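Local coordinates for sporulation-control protein spo0M (Bacillus subtilis, PDB 5CL2) that controls expression of the sporulation regulator gene spo0A and is required for Bacillus subtilis to pass the morphological stage 0 of sporulation, at residues A[189-201]-A[222-234]. Residues are numbered along the deposited sequence; the frame is centred on the assembly and turned at random.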
ATOM      1  N   PHE A 189       2.796  -4.700  13.189  1.00 47.72           N
ATOM      2  CA  PHE A 189       3.317  -3.340  13.147  1.00 49.16           C
ATOM      3  C   PHE A 189       3.245  -2.767  11.739  1.00 53.77           C
ATOM      4  O   PHE A 189       3.751  -3.373  10.787  1.00 56.39           O
ATOM      5  CB  PHE A 189       4.756  -3.313  13.615  1.00 51.14           C
ATOM      6  CG  PHE A 189       4.943  -3.864  14.967  1.00 51.58           C
ATOM      7  CD1 PHE A 189       4.684  -3.095  16.078  1.00 51.81           C
ATOM      8  CD2 PHE A 189       5.342  -5.164  15.137  1.00 53.36           C
ATOM      9  CE1 PHE A 189       4.855  -3.594  17.325  1.00 49.11           C
ATOM     10  CE2 PHE A 189       5.500  -5.679  16.398  1.00 55.98           C
ATOM     11  CZ  PHE A 189       5.251  -4.882  17.497  1.00 53.84           C
ATOM     12  N   LEU A 190       2.625  -1.607  11.609  1.00 49.77           N
ATOM     13  CA  LEU A 190       2.671  -0.847  10.373  1.00 53.23           C
ATOM     14  C   LEU A 190       3.469   0.425  10.628  1.00 54.16           C
ATOM     15  O   LEU A 190       2.980   1.377  11.246  1.00 57.55           O
ATOM     16  CB  LEU A 190       1.257  -0.519   9.897  1.00 57.12           C
ATOM     17  CG  LEU A 190       0.296  -1.711   9.900  1.00 52.75           C
ATOM     18  CD1 LEU A 190      -1.136  -1.260   9.635  1.00 55.47           C
ATOM     19  CD2 LEU A 190       0.743  -2.710   8.849  1.00 52.40           C
ATOM     20  N   LEU A 191       4.698   0.430  10.134  1.00 56.85           N
ATOM     21  CA  LEU A 191       5.642   1.483  10.427  1.00 53.38           C
ATOM     22  C   LEU A 191       5.582   2.544   9.356  1.00 56.96           C
ATOM     23  O   LEU A 191       5.612   2.230   8.169  1.00 63.82           O
ATOM     24  CB  LEU A 191       7.044   0.907  10.527  1.00 49.93           C
ATOM     25  CG  LEU A 191       8.141   1.917  10.817  1.00 53.61           C
ATOM     26  CD1 LEU A 191       7.934   2.469  12.205  1.00 56.20           C
ATOM     27  CD2 LEU A 191       9.481   1.242  10.697  1.00 54.71           C
ATOM     28  N   ASP A 192       5.478   3.798   9.773  1.00 57.74           N
ATOM     29  CA  ASP A 192       5.596   4.923   8.860  1.00 55.07           C
ATOM     30  C   ASP A 192       6.570   5.934   9.459  1.00 59.58           C
ATOM     31  O   ASP A 192       7.205   5.659  10.489  1.00 57.70           O
ATOM     32  CB  ASP A 192       4.221   5.534   8.543  1.00 59.10           C
ATOM     33  CG  ASP A 192       3.453   5.977   9.800  1.00 64.41           C
ATOM     34  OD1 ASP A 192       3.669   7.115  10.264  1.00 65.13           O
ATOM     35  OD2 ASP A 192       2.632   5.176  10.319  1.00 58.53           O
ATOM     36  N   GLU A 193       6.728   7.069   8.782  1.00 57.67           N
ATOM     37  CA  GLU A 193       7.732   8.071   9.142  1.00 59.87           C
ATOM     38  C   GLU A 193       7.431   8.812  10.457  1.00 62.96           C
ATOM     39  O   GLU A 193       8.341   9.225  11.176  1.00 59.69           O
ATOM     40  CB  GLU A 193       7.868   9.094   8.001  1.00 62.14           C
ATOM     41  CG  GLU A 193       8.288   8.520   6.632  1.00 57.70           C
ATOM     42  CD  GLU A 193       9.786   8.277   6.517  1.00 63.52           C
ATOM     43  OE1 GLU A 193      10.495   8.453   7.534  1.00 63.70           O
ATOM     44  OE2 GLU A 193      10.260   7.940   5.401  1.00 62.56           O
ATOM     45  N   ASP A 194       6.152   9.024  10.746  1.00 64.00           N
ATOM     46  CA  ASP A 194       5.774   9.829  11.919  1.00 72.35           C
ATOM     47  C   ASP A 194       5.371   9.035  13.144  1.00 65.81           C
ATOM     48  O   ASP A 194       5.097   9.604  14.192  1.00 68.82           O
ATOM     49  CB  ASP A 194       4.646  10.785  11.544  1.00 71.94           C
ATOM     50  CG  ASP A 194       5.022  11.650  10.372  1.00 74.35           C
ATOM     51  OD1 ASP A 194       5.922  12.503  10.554  1.00 76.45           O
ATOM     52  OD2 ASP A 194       4.428  11.467   9.282  1.00 71.30           O
ATOM     53  N   GLY A 195       5.375   7.720  13.022  1.00 66.18           N
ATOM     54  CA  GLY A 195       4.930   6.881  14.104  1.00 64.14           C
ATOM     55  C   GLY A 195       4.666   5.466  13.652  1.00 65.24           C
ATOM     56  O   GLY A 195       5.195   4.990  12.635  1.00 63.03           O
ATOM     57  N   LEU A 196       3.836   4.786  14.422  1.00 63.67           N
ATOM     58  CA  LEU A 196       3.660   3.360  14.243  1.00 59.43           C
ATOM     59  C   LEU A 196       2.228   2.950  14.578  1.00 62.81           C
ATOM     60  O   LEU A 196       1.664   3.406  15.576  1.00 55.85           O
ATOM     61  CB  LEU A 196       4.672   2.644  15.123  1.00 56.16           C
ATOM     62  CG  LEU A 196       4.804   1.142  15.091  1.00 60.33           C
ATOM     63  CD1 LEU A 196       6.233   0.778  15.378  1.00 56.65           C
ATOM     64  CD2 LEU A 196       3.904   0.606  16.155  1.00 61.74           C
ATOM     65  N   GLU A 197       1.637   2.094  13.753  1.00 59.34           N
ATOM     66  CA  GLU A 197       0.308   1.554  14.057  1.00 58.19           C
ATOM     67  C   GLU A 197       0.379   0.082  14.479  1.00 56.50           C
ATOM     68  O   GLU A 197       1.069  -0.717  13.846  1.00 56.05           O
ATOM     69  CB  GLU A 197      -0.597   1.723  12.840  1.00 59.32           C
ATOM     70  CG  GLU A 197      -2.021   1.333  13.034  1.00 61.24           C
ATOM     71  CD  GLU A 197      -2.918   1.999  12.015  1.00 67.92           C
ATOM     72  OE1 GLU A 197      -2.422   2.912  11.336  1.00 76.85           O
ATOM     73  OE2 GLU A 197      -4.112   1.647  11.908  1.00 67.90           O
ATOM     74  N   ILE A 198      -0.332  -0.279  15.542  1.00 54.59           N
ATOM     75  CA  ILE A 198      -0.357  -1.665  16.013  1.00 50.45           C
ATOM     76  C   ILE A 198      -1.730  -2.282  15.884  1.00 49.67           C
ATOM     77  O   ILE A 198      -2.738  -1.672  16.263  1.00 54.20           O
ATOM     78  CB  ILE A 198       0.080  -1.799  17.468  1.00 45.88           C
ATOM     79  CG1 ILE A 198       1.378  -1.054  17.698  1.00 47.02           C
ATOM     80  CG2 ILE A 198       0.282  -3.254  17.826  1.00 47.73           C
ATOM     81  CD1 ILE A 198       2.043  -1.420  18.960  1.00 50.72           C
ATOM     82  N   ILE A 199      -1.770  -3.471  15.292  1.00 48.29           N
ATOM     83  CA  ILE A 199      -2.996  -4.245  15.222  1.00 47.77           C
ATOM     84  C   ILE A 199      -2.877  -5.375  16.238  1.00 49.44           C
ATOM     85  O   ILE A 199      -1.861  -6.076  16.296  1.00 49.81           O
ATOM     86  CB  ILE A 199      -3.242  -4.777  13.810  1.00 48.40           C
ATOM     87  CG1 ILE A 199      -3.392  -3.608  12.834  1.00 54.24           C
ATOM     88  CG2 ILE A 199      -4.451  -5.682  13.775  1.00 48.35           C
ATOM     89  CD1 ILE A 199      -3.413  -4.026  11.388  1.00 56.48           C
ATOM     90  N   PHE A 200      -3.895  -5.500  17.079  1.00 52.07           N
ATOM     91  CA  PHE A 200      -3.921  -6.468  18.168  1.00 47.96           C
ATOM     92  C   PHE A 200      -4.950  -7.521  17.850  1.00 49.36           C
ATOM     93  O   PHE A 200      -6.034  -7.214  17.366  1.00 51.06           O
ATOM     94  CB  PHE A 200      -4.280  -5.799  19.503  1.00 48.72           C
ATOM     95  CG  PHE A 200      -3.273  -4.790  19.974  1.00 48.57           C
ATOM     96  CD1 PHE A 200      -3.236  -3.514  19.421  1.00 49.27           C
ATOM     97  CD2 PHE A 200      -2.400  -5.093  21.000  1.00 47.89           C
ATOM     98  CE1 PHE A 200      -2.330  -2.580  19.864  1.00 47.43           C
ATOM     99  CE2 PHE A 200      -1.489  -4.156  21.447  1.00 51.82           C
ATOM    100  CZ  PHE A 200      -1.454  -2.894  20.871  1.00 49.38           C
ATOM    101  N   GLU A 201      -4.622  -8.767  18.132  1.00 47.18           N
ATOM    102  CA  GLU A 201      -5.611  -9.819  18.019  1.00 47.36           C
ATOM    103  C   GLU A 201      -5.215 -10.893  19.049  1.00 51.32           C
ATOM    104  O   GLU A 201      -4.072 -10.906  19.504  1.00 50.48           O
ATOM    105  CB  GLU A 201      -5.676 -10.285  16.558  1.00 46.74           C
ATOM    106  CG  GLU A 201      -6.649 -11.376  16.189  1.00 58.15           C
ATOM    107  CD  GLU A 201      -8.111 -11.023  16.314  1.00 54.07           C
ATOM    108  OE1 GLU A 201      -8.645 -10.220  15.526  1.00 58.96           O
ATOM    109  OE2 GLU A 201      -8.734 -11.620  17.193  1.00 57.14           O
ATOM    110  N   GLN A 222     -14.307  -8.318  15.922  1.00 74.74           N
ATOM    111  CA  GLN A 222     -13.694  -7.018  15.816  1.00 75.98           C
ATOM    112  C   GLN A 222     -12.237  -7.059  16.217  1.00 70.91           C
ATOM    113  O   GLN A 222     -11.739  -8.029  16.795  1.00 69.17           O
ATOM    114  CB  GLN A 222     -14.448  -6.001  16.666  1.00 71.58           C
ATOM    115  CG  GLN A 222     -15.675  -5.460  15.964  1.00 85.71           C
ATOM    116  CD  GLN A 222     -16.347  -4.341  16.731  1.00 93.77           C
ATOM    117  OE1 GLN A 222     -15.744  -3.732  17.617  1.00 98.66           O
ATOM    118  NE2 GLN A 222     -17.607  -4.067  16.400  1.00 99.21           N
ATOM    119  N   LEU A 223     -11.564  -5.983  15.855  1.00 66.89           N
ATOM    120  CA  LEU A 223     -10.125  -5.949  15.767  1.00 67.30           C
ATOM    121  C   LEU A 223      -9.649  -4.681  16.449  1.00 62.13           C
ATOM    122  O   LEU A 223     -10.237  -3.618  16.244  1.00 62.75           O
ATOM    123  CB  LEU A 223      -9.703  -6.003  14.298  1.00 66.40           C
ATOM    124  CG  LEU A 223      -8.252  -5.970  13.884  1.00 59.40           C
ATOM    125  CD1 LEU A 223      -8.155  -6.723  12.587  1.00 60.86           C
ATOM    126  CD2 LEU A 223      -7.860  -4.533  13.700  1.00 60.91           C
ATOM    127  N   VAL A 224      -8.622  -4.781  17.283  1.00 57.86           N
ATOM    128  CA  VAL A 224      -8.092  -3.584  17.931  1.00 54.99           C
ATOM    129  C   VAL A 224      -6.991  -2.937  17.099  1.00 57.26           C
ATOM    130  O   VAL A 224      -5.980  -3.572  16.783  1.00 53.47           O
ATOM    131  CB  VAL A 224      -7.577  -3.898  19.324  1.00 53.52           C
ATOM    132  CG1 VAL A 224      -6.932  -2.670  19.929  1.00 55.74           C
ATOM    133  CG2 VAL A 224      -8.743  -4.360  20.177  1.00 59.57           C
ATOM    134  N   ARG A 225      -7.198  -1.684  16.721  1.00 54.67           N
ATOM    135  CA  ARG A 225      -6.241  -1.008  15.869  1.00 56.32           C
ATOM    136  C   ARG A 225      -5.871   0.359  16.427  1.00 56.11           C
ATOM    137  O   ARG A 225      -6.691   1.260  16.442  1.00 62.20           O
ATOM    138  CB  ARG A 225      -6.814  -0.885  14.454  1.00 57.43           C
ATOM    139  CG  ARG A 225      -5.757  -0.694  13.396  1.00 60.02           C
ATOM    140  CD  ARG A 225      -6.283  -1.015  12.005  1.00 59.38           C
ATOM    141  NE  ARG A 225      -5.441  -0.378  10.997  1.00 57.43           N
ATOM    142  CZ  ARG A 225      -5.520  -0.611   9.689  1.00 59.96           C
ATOM    143  NH1 ARG A 225      -6.402  -1.480   9.211  1.00 59.83           N
ATOM    144  NH2 ARG A 225      -4.710   0.031   8.859  1.00 58.84           N
ATOM    145  N   VAL A 226      -4.615   0.530  16.837  1.00 58.60           N
ATOM    146  CA  VAL A 226      -4.224   1.744  17.556  1.00 59.61           C
ATOM    147  C   VAL A 226      -2.958   2.420  17.011  1.00 60.85           C
ATOM    148  O   VAL A 226      -1.914   1.772  16.862  1.00 57.56           O
ATOM    149  CB  VAL A 226      -4.001   1.441  19.061  1.00 61.68           C
ATOM    150  CG1 VAL A 226      -3.365   2.641  19.768  1.00 61.50           C
ATOM    151  CG2 VAL A 226      -5.320   1.022  19.740  1.00 52.54           C
ATOM    152  N   ARG A 227      -3.034   3.728  16.752  1.00 61.69           N
ATOM    153  CA  ARG A 227      -1.843   4.462  16.328  1.00 61.07           C
ATOM    154  C   ARG A 227      -1.097   5.101  17.502  1.00 59.74           C
ATOM    155  O   ARG A 227      -1.704   5.728  18.366  1.00 72.57           O
ATOM    156  CB  ARG A 227      -2.205   5.540  15.308  1.00 61.38           C
ATOM    157  CG  ARG A 227      -1.100   6.564  15.148  1.00 60.51           C
ATOM    158  CD  ARG A 227      -1.216   7.344  13.861  1.00 63.96           C
ATOM    159  NE  ARG A 227       0.105   7.804  13.461  1.00 69.75           N
ATOM    160  CZ  ARG A 227       0.868   7.164  12.579  1.00 64.41           C
ATOM    161  NH1 ARG A 227       0.417   6.063  11.987  1.00 61.13           N
ATOM    162  NH2 ARG A 227       2.070   7.632  12.280  1.00 65.10           N
ATOM    163  N   PHE A 228       0.210   4.898  17.532  1.00 58.08           N
ATOM    164  CA  PHE A 228       1.149   5.554  18.440  1.00 61.91           C
ATOM    165  C   PHE A 228       2.022   6.531  17.663  1.00 69.07           C
ATOM    166  O   PHE A 228       2.421   6.253  16.521  1.00 70.81           O
ATOM    167  CB  PHE A 228       2.073   4.537  19.124  1.00 60.62           C
ATOM    168  CG  PHE A 228       1.367   3.550  20.017  1.00 62.51           C
ATOM    169  CD1 PHE A 228       0.555   2.556  19.482  1.00 58.22           C
ATOM    170  CD2 PHE A 228       1.569   3.575  21.386  1.00 63.42           C
ATOM    171  CE1 PHE A 228      -0.077   1.645  20.312  1.00 58.75           C
ATOM    172  CE2 PHE A 228       0.938   2.659  22.212  1.00 62.10           C
ATOM    173  CZ  PHE A 228       0.122   1.697  21.673  1.00 57.56           C
ATOM    174  N   SER A 229       2.371   7.653  18.281  1.00 73.11           N
ATOM    175  CA  SER A 229       3.273   8.591  17.630  1.00 72.05           C
ATOM    176  C   SER A 229       4.684   8.317  18.078  1.00 69.12           C
ATOM    177  O   SER A 229       4.904   7.500  18.963  1.00 70.54           O
ATOM    178  CB  SER A 229       2.924  10.027  17.981  1.00 68.84           C
ATOM    179  OG  SER A 229       3.462  10.327  19.259  1.00 75.39           O
ATOM    180  N   GLN A 230       5.631   9.049  17.500  1.00 72.59           N
ATOM    181  CA  GLN A 230       7.039   8.920  17.860  1.00 72.02           C
ATOM    182  C   GLN A 230       7.302   9.171  19.353  1.00 73.72           C
ATOM    183  O   GLN A 230       8.053   8.421  19.989  1.00 71.18           O
ATOM    184  CB  GLN A 230       7.878   9.885  17.027  1.00 67.64           C
ATOM    185  CG  GLN A 230       9.343   9.942  17.422  1.00 72.59           C
ATOM    186  CD  GLN A 230      10.204  10.672  16.390  1.00 74.78           C
ATOM    187  OE1 GLN A 230       9.690  11.410  15.545  1.00 76.35           O
ATOM    188  NE2 GLN A 230      11.516  10.460  16.457  1.00 67.48           N
ATOM    189  N   SER A 231       6.696  10.228  19.902  1.00 69.91           N
ATOM    190  CA  SER A 231       6.928  10.591  21.304  1.00 79.62           C
ATOM    191  C   SER A 231       6.508   9.454  22.234  1.00 74.25           C
ATOM    192  O   SER A 231       7.250   9.075  23.143  1.00 75.74           O
ATOM    193  CB  SER A 231       6.142  11.861  21.696  1.00 76.69           C
ATOM    194  OG  SER A 231       6.306  12.908  20.752  1.00 84.06           O
ATOM    195  N   GLU A 232       5.311   8.926  21.999  1.00 67.41           N
ATOM    196  CA  GLU A 232       4.799   7.835  22.800  1.00 73.45           C
ATOM    197  C   GLU A 232       5.715   6.608  22.698  1.00 76.31           C
ATOM    198  O   GLU A 232       6.023   5.960  23.708  1.00 72.70           O
ATOM    199  CB  GLU A 232       3.368   7.489  22.371  1.00 75.39           C
ATOM    200  CG  GLU A 232       2.471   8.710  22.186  1.00 74.76           C
ATOM    201  CD  GLU A 232       1.034   8.356  21.837  1.00 76.55           C
ATOM    202  OE1 GLU A 232       0.635   8.569  20.672  1.00 75.63           O
ATOM    203  OE2 GLU A 232       0.302   7.871  22.729  1.00 82.60           O
ATOM    204  N   LEU A 233       6.173   6.301  21.485  1.00 75.21           N
ATOM    205  CA  LEU A 233       6.991   5.112  21.270  1.00 68.84           C
ATOM    206  C   LEU A 233       8.342   5.240  21.945  1.00 71.17           C
ATOM    207  O   LEU A 233       8.920   4.241  22.377  1.00 73.88           O
ATOM    208  CB  LEU A 233       7.179   4.846  19.771  1.00 68.68           C
ATOM    209  CG  LEU A 233       5.910   4.395  19.051  1.00 68.27           C
ATOM    210  CD1 LEU A 233       5.964   4.756  17.587  1.00 61.45           C
ATOM    211  CD2 LEU A 233       5.698   2.901  19.238  1.00 59.78           C
ATOM    212  N   GLU A 234       8.850   6.463  22.050  1.00 71.94           N
ATOM    213  CA  GLU A 234      10.173   6.635  22.639  1.00 75.82           C
ATOM    214  C   GLU A 234      10.169   6.850  24.164  1.00 78.18           C
ATOM    215  O   GLU A 234      11.235   6.937  24.775  1.00 79.35           O
ATOM    216  CB  GLU A 234      10.915   7.755  21.905  1.00 76.27           C
ATOM    217  CG  GLU A 234      11.025   7.443  20.404  1.00 76.04           C
ATOM    218  CD  GLU A 234      12.067   8.273  19.651  1.00 80.74           C
ATOM    219  OE1 GLU A 234      11.808   9.468  19.374  1.00 81.06           O
ATOM    220  OE2 GLU A 234      13.138   7.709  19.314  1.00 77.70           O
TER
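Leu196, Ile198 and Phe200 form antiparallel hydrogen-bonded pairs with Phe228, Val226 and Val224, joining strands 195-201 and 224-229, whose axes approach to 4.7 Å at 160°. The bonds are nearly straight, as in Ile198 N to Val226 O at 2.9 Å. On the face bearing Glu197 and Ile199, two arginines form salt bridges with acidic residues of the 189-201 hairpin. Arg227, extended from CG to NE, meets Asp192 end-on: NH2 lies 2.6 Å from OD1 and NH1 2.9 Å from OD2, with carboxylate and guanidinium planes only 24° apart. Asp192 OD1 also accepts from Asp194 N, an Asx turn that helps hold the carboxylate in place. With CG anti to the backbone N (chi1 -175°) and an extended chain, Glu197 brings OE2 to Arg225 NE (2.6 Å), which meets it from above the carboxylate plane. Ile199 runs alongside Arg225, with CD1 above one guanidinium face, offset toward its rim, while its CG2 touches Leu223 CD2 at 3.6 Å. On the other face Phe200 CB meets Val224 CB at 3.8 Å, and Ile198 CD1 approaches Phe228 CE1. At the strand's end Ser229, the N-cap of helix 230-234, forms a capping box with Glu232; Leu233 CD1 of this helix presses tightly on Leu196 CB (3.5 Å). Strand 224-229 is the last of a five-stranded antiparallel sheet, following the 185-191/195-202 hairpin; helix 236-248 packs on Phe200 and Phe228, helix 132-143 on Leu196, and the second subunit approaches the arginine-bearing face, where Arg227 packs on Arg225 and makes a weak, long ion pair with Glu197, both of that subunit.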